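Local coordinates for protein farnesyl pyrophosphate synthase (Pseudomonas aeruginosa, PDB 3ZOU) that condenses geranyl diphosphate with isopentenyl diphosphate to form farnesyl diphosphate, the C15 precursor of many isoprenoids, at residues S189-A194 and A207-A212; P49-A54 and D282-L287; I76-L81 and D115-L120; A66-C71 and E123-T128; L169-L174 and P248-L253. One frame throughout, in Å; residues are numbered along the deposited sequence.

Contact 1 of 5, residues S189-A194 and A207-A212; sequences SVRLGA and ALERYA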
# COMPACT_ATOMS: atom_id res chain seq x y z
N SER A 189 -11.64 2.48 -10.30
CA SER A 189 -12.53 3.49 -9.71
C SER A 189 -13.98 3.14 -10.08
O SER A 189 -14.85 3.14 -9.25
CB SER A 189 -12.18 4.88 -10.25
OG SER A 189 -10.84 5.23 -9.82
N VAL A 190 -14.18 2.87 -11.35
CA VAL A 190 -15.50 2.41 -11.82
C VAL A 190 -15.94 1.07 -11.14
O VAL A 190 -17.08 0.92 -10.68
CB VAL A 190 -15.52 2.32 -13.35
CG1 VAL A 190 -16.72 1.54 -13.86
CG2 VAL A 190 -15.41 3.71 -13.95
N ARG A 191 -15.05 0.09 -11.07
CA ARG A 191 -15.36 -1.20 -10.52
C ARG A 191 -15.72 -1.04 -9.03
O ARG A 191 -16.70 -1.64 -8.57
CB ARG A 191 -14.14 -2.19 -10.67
CG ARG A 191 -14.32 -3.52 -9.96
CD ARG A 191 -15.53 -4.30 -10.38
NE ARG A 191 -15.53 -4.55 -11.80
CZ ARG A 191 -15.15 -5.70 -12.40
NH1 ARG A 191 -14.87 -6.78 -11.71
NH2 ARG A 191 -15.16 -5.76 -13.73
N LEU A 192 -14.96 -0.25 -8.27
CA LEU A 192 -15.21 -0.11 -6.85
C LEU A 192 -16.55 0.60 -6.60
O LEU A 192 -17.26 0.22 -5.68
CB LEU A 192 -14.06 0.62 -6.18
CG LEU A 192 -13.03 -0.29 -5.55
CD1 LEU A 192 -12.39 -1.26 -6.50
CD2 LEU A 192 -11.96 0.56 -4.86
N GLY A 193 -16.82 1.63 -7.39
CA GLY A 193 -18.14 2.31 -7.23
C GLY A 193 -19.25 1.35 -7.56
O GLY A 193 -20.27 1.31 -6.85
N ALA A 194 -19.07 0.53 -8.58
CA ALA A 194 -20.09 -0.45 -8.98
C ALA A 194 -20.29 -1.46 -7.86
O ALA A 194 -21.38 -1.84 -7.50
CB ALA A 194 -19.70 -1.13 -10.28
N ALA A 207 -19.59 -4.41 -18.70
CA ALA A 207 -19.91 -3.22 -19.45
C ALA A 207 -19.24 -2.00 -18.93
O ALA A 207 -18.73 -1.19 -19.67
CB ALA A 207 -21.43 -3.02 -19.46
N LEU A 208 -19.28 -1.86 -17.63
CA LEU A 208 -18.62 -0.73 -16.98
C LEU A 208 -17.13 -0.76 -17.15
O LEU A 208 -16.47 0.28 -17.32
CB LEU A 208 -19.06 -0.63 -15.50
CG LEU A 208 -20.44 -0.05 -15.21
CD1 LEU A 208 -20.80 -0.31 -13.77
CD2 LEU A 208 -20.57 1.44 -15.52
N GLU A 209 -16.55 -1.98 -17.19
CA GLU A 209 -15.13 -2.11 -17.56
C GLU A 209 -14.78 -1.66 -18.99
O GLU A 209 -13.82 -0.93 -19.19
CB GLU A 209 -14.65 -3.53 -17.27
CG GLU A 209 -13.20 -3.72 -17.67
CD GLU A 209 -12.75 -5.15 -17.39
OE1 GLU A 209 -12.48 -5.48 -16.21
OE2 GLU A 209 -12.74 -5.95 -18.34
N ARG A 210 -15.66 -1.99 -19.95
CA ARG A 210 -15.49 -1.51 -21.30
C ARG A 210 -15.54 0.03 -21.36
O ARG A 210 -14.77 0.67 -22.10
CB ARG A 210 -16.53 -2.15 -22.23
CG ARG A 210 -16.25 -3.59 -22.48
CD ARG A 210 -17.07 -4.04 -23.72
NE ARG A 210 -18.48 -4.01 -23.50
CZ ARG A 210 -19.16 -4.92 -22.79
NH1 ARG A 210 -18.58 -5.96 -22.19
NH2 ARG A 210 -20.46 -4.78 -22.64
N TYR A 211 -16.52 0.58 -20.65
CA TYR A 211 -16.64 2.03 -20.54
C TYR A 211 -15.33 2.62 -20.08
O TYR A 211 -14.85 3.62 -20.61
CB TYR A 211 -17.85 2.37 -19.63
CG TYR A 211 -17.88 3.84 -19.21
CD1 TYR A 211 -17.18 4.28 -18.12
CD2 TYR A 211 -18.52 4.77 -19.98
CE1 TYR A 211 -17.15 5.59 -17.74
CE2 TYR A 211 -18.49 6.12 -19.63
CZ TYR A 211 -17.82 6.54 -18.50
OH TYR A 211 -17.75 7.86 -18.16
N ALA A 212 -14.84 2.09 -18.97
CA ALA A 212 -13.66 2.65 -18.30
C ALA A 212 -12.41 2.55 -19.17
O ALA A 212 -11.62 3.45 -19.22
CB ALA A 212 -13.48 1.89 -16.98

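Contact 2 of 5, residues P49-A54 and D282-L287; sequences PLLAYA and DPLRQL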
# COMPACT_ATOMS: atom_id res chain seq x y z
N PRO A 49 -12.73 9.82 -7.94
CA PRO A 49 -13.95 9.85 -7.11
C PRO A 49 -15.25 9.99 -7.92
O PRO A 49 -16.19 9.27 -7.63
CB PRO A 49 -13.70 11.00 -6.21
CG PRO A 49 -12.19 10.91 -5.94
CD PRO A 49 -11.63 10.56 -7.28
N LEU A 50 -15.22 10.89 -8.88
CA LEU A 50 -16.41 11.15 -9.77
C LEU A 50 -16.85 9.80 -10.34
O LEU A 50 -18.00 9.40 -10.38
CB LEU A 50 -16.02 12.12 -10.85
CG LEU A 50 -17.17 12.73 -11.73
CD1 LEU A 50 -16.63 13.92 -12.48
CD2 LEU A 50 -17.67 11.69 -12.67
N LEU A 51 -15.86 9.05 -10.87
CA LEU A 51 -16.11 7.79 -11.49
C LEU A 51 -16.74 6.80 -10.51
O LEU A 51 -17.61 6.02 -10.88
CB LEU A 51 -14.83 7.22 -12.13
CG LEU A 51 -14.41 7.90 -13.44
CD1 LEU A 51 -12.98 7.57 -13.83
CD2 LEU A 51 -15.37 7.56 -14.57
N ALA A 52 -16.17 6.71 -9.30
CA ALA A 52 -16.72 5.78 -8.27
C ALA A 52 -18.17 6.16 -7.95
O ALA A 52 -19.01 5.29 -7.93
CB ALA A 52 -15.84 5.80 -7.03
N TYR A 53 -18.42 7.41 -7.69
CA TYR A 53 -19.81 7.83 -7.37
C TYR A 53 -20.70 7.54 -8.57
O TYR A 53 -21.81 7.02 -8.41
CB TYR A 53 -19.86 9.33 -7.07
CG TYR A 53 -19.25 9.65 -5.72
CD1 TYR A 53 -19.67 9.04 -4.55
CD2 TYR A 53 -18.27 10.63 -5.60
CE1 TYR A 53 -19.14 9.37 -3.33
CE2 TYR A 53 -17.68 10.92 -4.37
CZ TYR A 53 -18.16 10.32 -3.23
OH TYR A 53 -17.59 10.60 -1.97
N ALA A 54 -20.23 7.86 -9.77
CA ALA A 54 -21.10 7.78 -10.96
C ALA A 54 -21.36 6.32 -11.25
O ALA A 54 -22.46 5.96 -11.71
CB ALA A 54 -20.53 8.51 -12.15
N ASP A 282 -26.43 8.57 -16.74
CA ASP A 282 -26.14 9.74 -17.51
C ASP A 282 -24.85 10.46 -17.12
O ASP A 282 -24.15 10.97 -18.00
CB ASP A 282 -27.34 10.71 -17.52
CG ASP A 282 -28.40 10.29 -18.51
OD1 ASP A 282 -28.21 9.38 -19.35
OD2 ASP A 282 -29.49 10.93 -18.44
N PRO A 283 -24.50 10.54 -15.83
CA PRO A 283 -23.26 11.22 -15.48
C PRO A 283 -22.05 10.59 -16.20
O PRO A 283 -21.19 11.32 -16.64
CB PRO A 283 -23.21 11.05 -13.98
CG PRO A 283 -24.64 11.19 -13.58
CD PRO A 283 -25.35 10.40 -14.60
N LEU A 284 -22.05 9.28 -16.26
CA LEU A 284 -20.98 8.57 -17.00
C LEU A 284 -20.98 8.90 -18.47
O LEU A 284 -19.96 9.12 -19.13
CB LEU A 284 -21.10 7.09 -16.80
CG LEU A 284 -20.77 6.48 -15.42
CD1 LEU A 284 -20.85 4.97 -15.47
CD2 LEU A 284 -19.39 6.87 -14.96
N ARG A 285 -22.19 8.95 -19.03
CA ARG A 285 -22.27 9.33 -20.44
C ARG A 285 -21.74 10.74 -20.70
O ARG A 285 -21.02 11.04 -21.68
CB ARG A 285 -23.72 9.20 -20.94
CG ARG A 285 -24.26 7.80 -20.90
CD ARG A 285 -25.75 7.75 -21.27
NE ARG A 285 -26.23 6.38 -21.33
CZ ARG A 285 -27.12 5.81 -20.54
NH1 ARG A 285 -27.77 6.49 -19.62
NH2 ARG A 285 -27.36 4.54 -20.69
N GLN A 286 -22.18 11.67 -19.85
CA GLN A 286 -21.76 13.06 -19.94
C GLN A 286 -20.25 13.25 -19.79
O GLN A 286 -19.64 14.09 -20.43
CB GLN A 286 -22.54 13.93 -18.94
CG GLN A 286 -24.00 14.06 -19.30
CD GLN A 286 -24.73 15.00 -18.33
OE1 GLN A 286 -24.14 15.97 -17.82
NE2 GLN A 286 -26.01 14.76 -18.13
N LEU A 287 -19.67 12.49 -18.88
CA LEU A 287 -18.23 12.51 -18.72
C LEU A 287 -17.52 12.05 -19.99
O LEU A 287 -16.58 12.69 -20.38
CB LEU A 287 -17.81 11.61 -17.53
CG LEU A 287 -16.29 11.58 -17.34
CD1 LEU A 287 -15.77 12.90 -16.83
CD2 LEU A 287 -16.02 10.49 -16.31

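Contact 3 of 5, residues I76-L81 and D115-L120; sequences IHAYSL and DGLQAL. With GPP (geranyl diphosphate), chain E.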
# COMPACT_ATOMS: atom_id res chain seq x y z
N ILE A 76 -4.74 6.59 -3.68
CA ILE A 76 -3.75 5.93 -4.52
C ILE A 76 -3.22 6.97 -5.56
O ILE A 76 -2.02 7.04 -5.88
CB ILE A 76 -4.30 4.66 -5.20
CG1 ILE A 76 -4.63 3.56 -4.16
CG2 ILE A 76 -3.35 4.13 -6.29
CD1 ILE A 76 -3.44 3.07 -3.38
N HIS A 77 -4.13 7.62 -6.25
CA HIS A 77 -3.79 8.60 -7.23
C HIS A 77 -2.80 9.68 -6.67
O HIS A 77 -1.74 9.90 -7.22
CB HIS A 77 -5.05 9.28 -7.78
CG HIS A 77 -4.78 10.29 -8.83
ND1 HIS A 77 -4.05 10.05 -9.97
CD2 HIS A 77 -5.10 11.60 -8.87
CE1 HIS A 77 -3.98 11.15 -10.67
NE2 HIS A 77 -4.60 12.11 -10.01
N ALA A 78 -3.13 10.21 -5.52
CA ALA A 78 -2.31 11.25 -4.87
C ALA A 78 -0.93 10.73 -4.54
O ALA A 78 0.04 11.38 -4.80
CB ALA A 78 -3.00 11.73 -3.61
N TYR A 79 -0.86 9.50 -3.99
CA TYR A 79 0.47 8.96 -3.59
C TYR A 79 1.29 8.80 -4.88
O TYR A 79 2.51 9.14 -4.90
CB TYR A 79 0.41 7.68 -2.78
CG TYR A 79 0.94 6.43 -3.50
CD1 TYR A 79 2.28 6.26 -3.68
CD2 TYR A 79 0.12 5.42 -3.95
CE1 TYR A 79 2.79 5.15 -4.35
CE2 TYR A 79 0.61 4.32 -4.64
CZ TYR A 79 1.93 4.17 -4.82
OH TYR A 79 2.40 3.10 -5.51
N SER A 80 0.67 8.36 -5.98
CA SER A 80 1.42 8.11 -7.22
C SER A 80 2.00 9.37 -7.79
O SER A 80 3.14 9.35 -8.25
CB SER A 80 0.53 7.38 -8.23
OG SER A 80 -0.35 8.28 -8.86
N LEU A 81 1.32 10.50 -7.63
CA LEU A 81 1.82 11.79 -8.18
C LEU A 81 3.01 12.29 -7.35
O LEU A 81 3.95 12.82 -7.90
CB LEU A 81 0.66 12.81 -8.21
CG LEU A 81 -0.50 12.45 -9.17
CD1 LEU A 81 -1.49 13.62 -9.10
CD2 LEU A 81 -0.00 12.07 -10.56
N ASP A 115 3.99 6.96 0.86
CA ASP A 115 3.87 5.58 1.33
C ASP A 115 2.70 5.41 2.34
O ASP A 115 2.02 4.38 2.28
CB ASP A 115 5.19 5.15 2.00
CG ASP A 115 6.32 4.90 1.05
OD1 ASP A 115 6.13 4.74 -0.15
OD2 ASP A 115 7.51 4.85 1.52
N GLY A 116 2.53 6.38 3.25
CA GLY A 116 1.47 6.36 4.21
C GLY A 116 0.10 6.55 3.54
O GLY A 116 -0.87 5.99 4.00
N LEU A 117 0.05 7.30 2.44
CA LEU A 117 -1.22 7.47 1.68
C LEU A 117 -1.60 6.14 1.09
O LEU A 117 -2.77 5.82 1.02
CB LEU A 117 -1.08 8.55 0.60
CG LEU A 117 -0.96 10.00 1.10
CD1 LEU A 117 -0.62 10.92 -0.06
CD2 LEU A 117 -2.17 10.44 1.85
N GLN A 118 -0.63 5.39 0.56
CA GLN A 118 -0.98 4.09 -0.00
C GLN A 118 -1.59 3.17 1.04
O GLN A 118 -2.60 2.53 0.84
CB GLN A 118 0.19 3.43 -0.75
CG GLN A 118 -0.27 2.09 -1.29
CD GLN A 118 0.61 1.40 -2.33
OE1 GLN A 118 0.08 0.57 -3.07
NE2 GLN A 118 1.88 1.57 -2.29
N ALA A 119 -0.91 3.06 2.20
CA ALA A 119 -1.49 2.23 3.30
C ALA A 119 -2.88 2.71 3.70
O ALA A 119 -3.74 1.87 3.90
CB ALA A 119 -0.57 2.21 4.51
N LEU A 120 -3.02 4.02 3.74
CA LEU A 120 -4.32 4.56 4.15
C LEU A 120 -5.41 4.15 3.20
O LEU A 120 -6.56 3.97 3.61
CB LEU A 120 -4.23 6.03 4.29
CG LEU A 120 -5.45 6.82 4.77
CD1 LEU A 120 -5.82 6.32 6.13
CD2 LEU A 120 -5.07 8.29 4.82
C1 GPP E . 1.84 10.82 -13.89
O1 GPP E . 2.22 10.67 -15.28
C2 GPP E . 2.07 9.53 -13.16
C3 GPP E . 1.12 8.57 -13.07
C4 GPP E . -0.23 8.87 -13.57
C5 GPP E . 1.34 7.32 -12.33
C6 GPP E . 2.57 7.46 -11.41
C7 GPP E . 2.83 6.15 -10.84
C8 GPP E . 3.69 5.84 -9.87
C9 GPP E . 4.60 6.79 -9.07
C10 GPP E . 3.61 4.36 -9.67
PA GPP E . 3.05 11.83 -15.99
O1A GPP E . 4.43 11.97 -15.29
O2A GPP E . 3.10 11.44 -17.45
O3A GPP E . 2.02 13.05 -15.82
PB GPP E . 2.19 14.44 -15.03
O1B GPP E . 3.51 14.31 -14.27
O2B GPP E . 2.25 15.53 -16.08
O3B GPP E . 0.93 14.42 -14.17
O HOH W 1 0.91 1.05 -5.64

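Contact 4 of 5, residues A66-C71 and E123-T128; sequences ADAAAC and EVLADT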
# COMPACT_ATOMS: atom_id res chain seq x y z
N ALA A 66 -20.49 4.84 -1.88
CA ALA A 66 -19.15 4.79 -2.55
C ALA A 66 -18.13 5.73 -1.91
O ALA A 66 -17.07 5.96 -2.46
CB ALA A 66 -19.31 5.10 -4.04
N ASP A 67 -18.48 6.33 -0.76
CA ASP A 67 -17.50 7.28 -0.15
C ASP A 67 -16.12 6.67 0.09
O ASP A 67 -15.11 7.31 -0.20
CB ASP A 67 -18.01 7.83 1.19
CG ASP A 67 -19.10 8.92 1.04
OD1 ASP A 67 -19.28 9.52 -0.03
OD2 ASP A 67 -19.80 9.23 2.08
N ALA A 68 -16.08 5.49 0.65
CA ALA A 68 -14.74 4.88 0.95
C ALA A 68 -14.01 4.56 -0.35
O ALA A 68 -12.80 4.82 -0.46
CB ALA A 68 -14.88 3.68 1.84
N ALA A 69 -14.72 4.03 -1.32
CA ALA A 69 -14.18 3.80 -2.67
C ALA A 69 -13.57 5.05 -3.28
O ALA A 69 -12.43 5.01 -3.75
CB ALA A 69 -15.27 3.30 -3.58
N ALA A 70 -14.28 6.18 -3.22
CA ALA A 70 -13.87 7.45 -3.73
C ALA A 70 -12.58 7.89 -3.02
O ALA A 70 -11.64 8.31 -3.67
CB ALA A 70 -15.01 8.45 -3.53
N CYS A 71 -12.57 7.76 -1.70
CA CYS A 71 -11.37 8.14 -0.97
C CYS A 71 -10.15 7.29 -1.30
O CYS A 71 -9.08 7.80 -1.59
CB CYS A 71 -11.57 8.03 0.49
SG CYS A 71 -12.64 9.30 1.24
N GLU A 123 -6.44 0.83 4.26
CA GLU A 123 -7.13 0.93 5.54
C GLU A 123 -8.57 1.36 5.37
O GLU A 123 -9.44 0.79 6.01
CB GLU A 123 -6.38 1.95 6.45
CG GLU A 123 -7.01 2.02 7.84
CD GLU A 123 -6.29 3.00 8.73
OE1 GLU A 123 -5.13 3.37 8.53
OE2 GLU A 123 -6.98 3.48 9.66
N VAL A 124 -8.81 2.38 4.56
CA VAL A 124 -10.15 2.93 4.36
C VAL A 124 -11.10 1.88 3.81
O VAL A 124 -12.26 1.79 4.21
CB VAL A 124 -10.06 4.17 3.49
CG1 VAL A 124 -11.35 4.55 2.84
CG2 VAL A 124 -9.53 5.30 4.33
N LEU A 125 -10.65 1.05 2.88
CA LEU A 125 -11.52 0.02 2.31
C LEU A 125 -11.77 -1.12 3.24
O LEU A 125 -12.79 -1.80 3.12
CB LEU A 125 -10.95 -0.53 0.97
CG LEU A 125 -10.91 0.42 -0.16
CD1 LEU A 125 -10.31 -0.28 -1.39
CD2 LEU A 125 -12.32 0.91 -0.47
N ALA A 126 -10.76 -1.48 4.05
CA ALA A 126 -10.92 -2.61 4.98
C ALA A 126 -11.71 -2.27 6.22
O ALA A 126 -12.05 -3.17 6.96
CB ALA A 126 -9.57 -3.06 5.42
N ASP A 127 -11.87 -0.98 6.49
CA ASP A 127 -12.63 -0.41 7.66
C ASP A 127 -14.09 -0.52 7.40
O ASP A 127 -14.62 0.17 6.58
CB ASP A 127 -12.22 1.09 7.80
CG ASP A 127 -12.80 1.77 9.02
OD1 ASP A 127 -13.97 1.50 9.41
OD2 ASP A 127 -12.05 2.58 9.62
N THR A 128 -14.75 -1.44 8.09
CA THR A 128 -16.18 -1.67 7.78
C THR A 128 -17.10 -0.62 8.37
O THR A 128 -18.30 -0.62 8.04
CB THR A 128 -16.62 -3.07 8.20
OG1 THR A 128 -16.42 -3.24 9.60
CG2 THR A 128 -15.84 -4.13 7.48

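Contact 5 of 5, residues L169-L174 and P248-L253; sequences LDQAAL and PTYPAL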
# COMPACT_ATOMS: atom_id res chain seq x y z
N LEU A 169 7.86 3.87 -29.64
CA LEU A 169 6.75 2.98 -29.38
C LEU A 169 5.81 3.05 -30.55
O LEU A 169 5.63 4.10 -31.11
CB LEU A 169 5.96 3.45 -28.17
CG LEU A 169 6.70 3.51 -26.83
CD1 LEU A 169 5.71 4.00 -25.79
CD2 LEU A 169 7.21 2.13 -26.45
N ASP A 170 5.16 1.95 -30.89
CA ASP A 170 4.08 2.00 -31.85
C ASP A 170 2.80 2.28 -31.06
O ASP A 170 2.85 2.39 -29.78
CB ASP A 170 4.02 0.75 -32.76
CG ASP A 170 3.84 -0.55 -32.03
OD1 ASP A 170 3.64 -0.58 -30.80
OD2 ASP A 170 3.90 -1.62 -32.72
N GLN A 171 1.68 2.42 -31.76
CA GLN A 171 0.43 2.65 -31.08
C GLN A 171 0.10 1.55 -30.05
O GLN A 171 -0.37 1.86 -28.95
CB GLN A 171 -0.75 2.71 -32.07
CG GLN A 171 -2.03 3.17 -31.40
CD GLN A 171 -3.18 3.24 -32.39
OE1 GLN A 171 -2.97 3.09 -33.61
NE2 GLN A 171 -4.39 3.38 -31.89
N ALA A 172 0.31 0.28 -30.40
CA ALA A 172 -0.01 -0.81 -29.52
C ALA A 172 0.78 -0.68 -28.18
O ALA A 172 0.20 -0.84 -27.11
CB ALA A 172 0.25 -2.18 -30.17
N ALA A 173 2.05 -0.38 -28.26
CA ALA A 173 2.87 -0.24 -27.09
C ALA A 173 2.51 1.02 -26.27
O ALA A 173 2.52 0.98 -25.03
CB ALA A 173 4.34 -0.25 -27.45
N LEU A 174 2.17 2.10 -26.96
CA LEU A 174 1.72 3.30 -26.26
C LEU A 174 0.46 2.96 -25.48
O LEU A 174 0.32 3.42 -24.32
CB LEU A 174 1.47 4.45 -27.24
CG LEU A 174 1.02 5.79 -26.62
CD1 LEU A 174 2.13 6.35 -25.71
CD2 LEU A 174 0.72 6.81 -27.70
N PRO A 248 6.41 10.75 -28.71
CA PRO A 248 5.62 9.80 -29.48
C PRO A 248 4.14 9.81 -29.02
O PRO A 248 3.76 9.13 -28.07
CB PRO A 248 6.32 8.47 -29.18
CG PRO A 248 6.89 8.66 -27.80
CD PRO A 248 6.90 10.14 -27.47
N THR A 249 3.33 10.59 -29.73
CA THR A 249 1.99 10.99 -29.26
C THR A 249 0.96 10.46 -30.21
O THR A 249 1.27 10.01 -31.30
CB THR A 249 1.88 12.50 -29.23
OG1 THR A 249 2.02 12.99 -30.58
CG2 THR A 249 2.97 13.12 -28.34
N TYR A 250 -0.32 10.51 -29.83
CA TYR A 250 -1.31 10.06 -30.76
C TYR A 250 -1.33 10.85 -32.10
O TYR A 250 -1.45 10.22 -33.13
CB TYR A 250 -2.72 9.98 -30.09
CG TYR A 250 -2.85 8.79 -29.19
CD1 TYR A 250 -3.07 7.52 -29.70
CD2 TYR A 250 -2.76 8.93 -27.82
CE1 TYR A 250 -3.16 6.43 -28.89
CE2 TYR A 250 -2.86 7.83 -27.00
CZ TYR A 250 -3.07 6.59 -27.56
OH TYR A 250 -3.22 5.48 -26.77
N PRO A 251 -1.24 12.18 -32.05
CA PRO A 251 -1.11 12.93 -33.34
C PRO A 251 0.09 12.51 -34.18
O PRO A 251 -0.04 12.36 -35.43
CB PRO A 251 -1.00 14.38 -32.89
CG PRO A 251 -1.81 14.42 -31.63
CD PRO A 251 -1.44 13.11 -30.94
N ALA A 252 1.22 12.25 -33.53
CA ALA A 252 2.43 11.83 -34.31
C ALA A 252 2.21 10.49 -34.94
O ALA A 252 2.65 10.22 -36.07
CB ALA A 252 3.67 11.82 -33.44
N LEU A 253 1.49 9.62 -34.24
CA LEU A 253 1.36 8.25 -34.70
C LEU A 253 0.32 8.05 -35.74
O LEU A 253 0.51 7.32 -36.73
CB LEU A 253 1.03 7.33 -33.51
CG LEU A 253 2.19 6.95 -32.63
CD1 LEU A 253 1.64 6.28 -31.37
CD2 LEU A 253 3.14 6.01 -33.33

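Contact 1 of 5, residues S189-A194 and A207-A212
Arg-191 and Glu-209 form a long salt bridge, with 3.7 Å between NH2 of Arg-191 and OE1 of Glu-209. Their side chains approach at a slant, and although the guanidinium and carboxylate planes are only 10° apart, the oxygen sits well out of the guanidinium plane. No N-H points at it, so the attraction rests on charge alone. Arg-191 leaves its helix with CG anti to the backbone N (chi1 173°), and bends at the next two torsions bring the guanidinium round to Glu-209, whose own chain is extended. NH1 of Arg-191 also lies close to the like-charged Arg-144, a repulsion that Glu-209 may partly offset.

Beneath this partly exposed pair the contact is apolar. The two helices, 171-196 and 202-227, are joined by a short loop and pack as an antiparallel helical hairpin in the all-alpha isoprenyl synthase fold; the axes of the short segments come within 9.4 Å at an angle of 150°. Val-190 is wedged between two successive turns of the opposing helix. Its CG1 meets CB of Leu-208 at 3.6 Å and comes nearly as close to the carbonyl O of the same residue, while CG2 turns to CB of Ala-212 at 4.0 Å. One turn further on, CB of Ala-194 rests on CD1 of Leu-208 at 3.8 Å. Leu-51 and Ala-55 of helix 47-58 also pack against Val-190, and Leu-274 against Leu-208.

Contact 2 of 5, residues P49-A54 and D282-L287
Leu-50 is the first residue of 49-54 to meet the C-terminal helix, its CD2 reaching CD2 of Leu-287 at 4.2 Å as the two side chains slide past each other in opposite directions. Leu-51 comes closer. Its CB does not face the other helix directly, but CD2 of Leu-51 lies 3.5 Å from CD2 of Leu-287, tighter than usual for two methyl groups, and 4.1 Å from CD2 of Leu-284. In both pairs the side chains cross at about a right angle, so a single methyl of Leu-51 fits against two residues one turn apart. Leu-287, its first torsion fully extended (chi1 179°), carries CD2 to both Leu-50 and Leu-51.

At Ala-54 the backbones are nearest. The small side chain points toward the neighbouring helix, and CB of Ala-54 is pressed to 3.4 Å from CD2 of Leu-284, another close fit, with CB of Pro-283 touching it at 4.1 Å. Pro-283 belongs to the first turn of helix 282-293, which thus starts against helix 47-58; the axes of the two short segments run at 145° to each other. Tyr-211 of helix 202-227 packs on both Leu-51 and Leu-287. At one end of this leucine cluster, Leu-50 and Leu-287 both touch the bound benzoxazolone-propanoic acid fragment and line its pocket with Ile-3, Ala-4, Gln-7, Lys-45, Val-47 and Tyr-290.

Contact 3 of 5, residues I76-L81 and D115-L120
The pocket for the geranyl tail lies along helix 67-85, just ahead of the first aspartate-rich motif whose Asp-84 and Asp-90 bind magnesium, and here that helix packs against helix 107-126. On the pocket side, the carbonyl O of Ser-80 is 3.1 Å from C9 of geranyl diphosphate, and CD2 of Leu-81 lies 4.0 Å from C1. OG of Ser-80 is turned back to donate to the carbonyl O of His-77, which also accepts from N of Leu-81.

Tyr-79 and Gln-118 carry the helix contact. They lie side by side, pointing the same way, with the amide only 20° from parallel to the ring. Tyr-79 adopts an unstaggered chi1 of 111° in lying alongside Gln-118. CB of Gln-118 sits over one ring face in a CH-pi contact, 4.1 Å from the centroid. The phenol OH of Tyr-79 donates to a water at 2.5 Å, which in turn donates to OE1 of Gln-118 at 2.7 Å. Nearer the backbone, CB of Tyr-79 meets CB of Leu-117 at 3.8 Å; CD1 of Ile-76 rests on CG of Gln-118 at 3.9 Å.

NE2 of Gln-118 bonds to the carbonyl O of Asp-115 of the second subunit, so both ends of the buried amide are satisfied and its rotation is fixed. Tyr-79 is held in turn, its OH 4.5 Å from C10 of the ligand; its position, five residues before the motif, is consistent with that of the aromatic residue that limits chain length in bacterial farnesyl diphosphate synthases.

Contact 4 of 5, residues A66-C71 and E123-T128
Val-124 and Ala-68 bury the greater part of this junction, where the start of helix 67-85 meets the last turns of helix 107-126 in the helical bundle of the isoprenyl synthase fold. The side chain of Val-124 starts out toward the other helix. A chi1 of 160° lays its CG1 methyl over the first turn, 3.8 Å from CB of Ala-68 and 3.6 Å from the carbonyl O of Ala-68. Alanine is small enough for the backbones to come close, with the CA atoms of Ala-68 and Leu-125 6.0 Å apart.

Leu-125 reaches in from the flank of its helix. Only its CD2 makes the contact, coming 3.9 Å from the carbonyl O of Ala-68 and 4.0 Å from the backbone N of Ala-69. Leu-125 also packs on Leu-142 and Leu-145 of helix 135-149 and, through CD1, on Leu-192 of helix 171-196. Beyond this buried patch, Glu-123 and Ala-126 face Ala-146 and Thr-143 of the second subunit, placing the junction beside the dimer interface. One turn along from Ala-68, CB of Cys-71 touches the same CG1 of Val-124 at 4.2 Å.

Contact 5 of 5, residues L169-L174 and P248-L253
Leu-174 and Tyr-250 form the tight part of this contact. CD2 of Leu-174 sits over one face of the tyrosine ring in a CH-pi contact, 3.9 Å from the centroid and 14° off the ring normal, displaced somewhat toward the rim. A chi1 of -178° swings CG of Leu-174 away from its own backbone N and across to the ring. CD2 of Leu-174 is also 3.8 Å from CD1 of Leu-253, so the methyl touches both the ring and, from another side, Leu-253. CD1 of Leu-253 in turn lies 3.8 Å from CA of Gln-171.

Toward solvent the fit loosens. CD2 of Leu-253 rests on the carbonyl O of Leu-169 at 3.8 Å, but the side chains of Leu-169 and Pro-248 make no close contact with the facing segment. Asp-170 and Thr-249 turn away and serve their own helices as N-caps: OD1 of Asp-170 accepts from N of Ala-173 at 3.0 Å, and OG1 of Thr-249 from N of Ala-252 at 3.1 Å. Both helices therefore start at this contact. The amide of Gln-171 is occupied by Glu-175, one turn along.

Helix 171-196 thus begins beside the short helix 250-254, which follows an unmodelled stretch. Tyr-250 is packed further by Leu-217 and Val-221 of helix 202-227 and by Tyr-262 of helix 256-273, while its backbone N bonds to Asp-224 of the second aspartate-rich motif.

The five contacts sample one all-alpha bundle. Contacts 3 and 4 share helices 67-85 and 107-126, contact 3 nested within the loop closed by contact 4, and both reach the second subunit. Contact 1 comes later in the chain and lies inside the loop closed by contact 5, with helix 171-196 common to the two. Contact 2 encloses all the others, bringing helix 47-58 against the C-terminal helix. Contacts 1 and 2, centres 10 Å apart, are joined through Tyr-211 and Leu-284; Leu-192 links contact 1 to contact 4. Contacts 4 and 5 are farthest apart, about 36 Å between centres. The geranyl diphosphate pocket borders contact 3, whereas the fragment site borders contact 2.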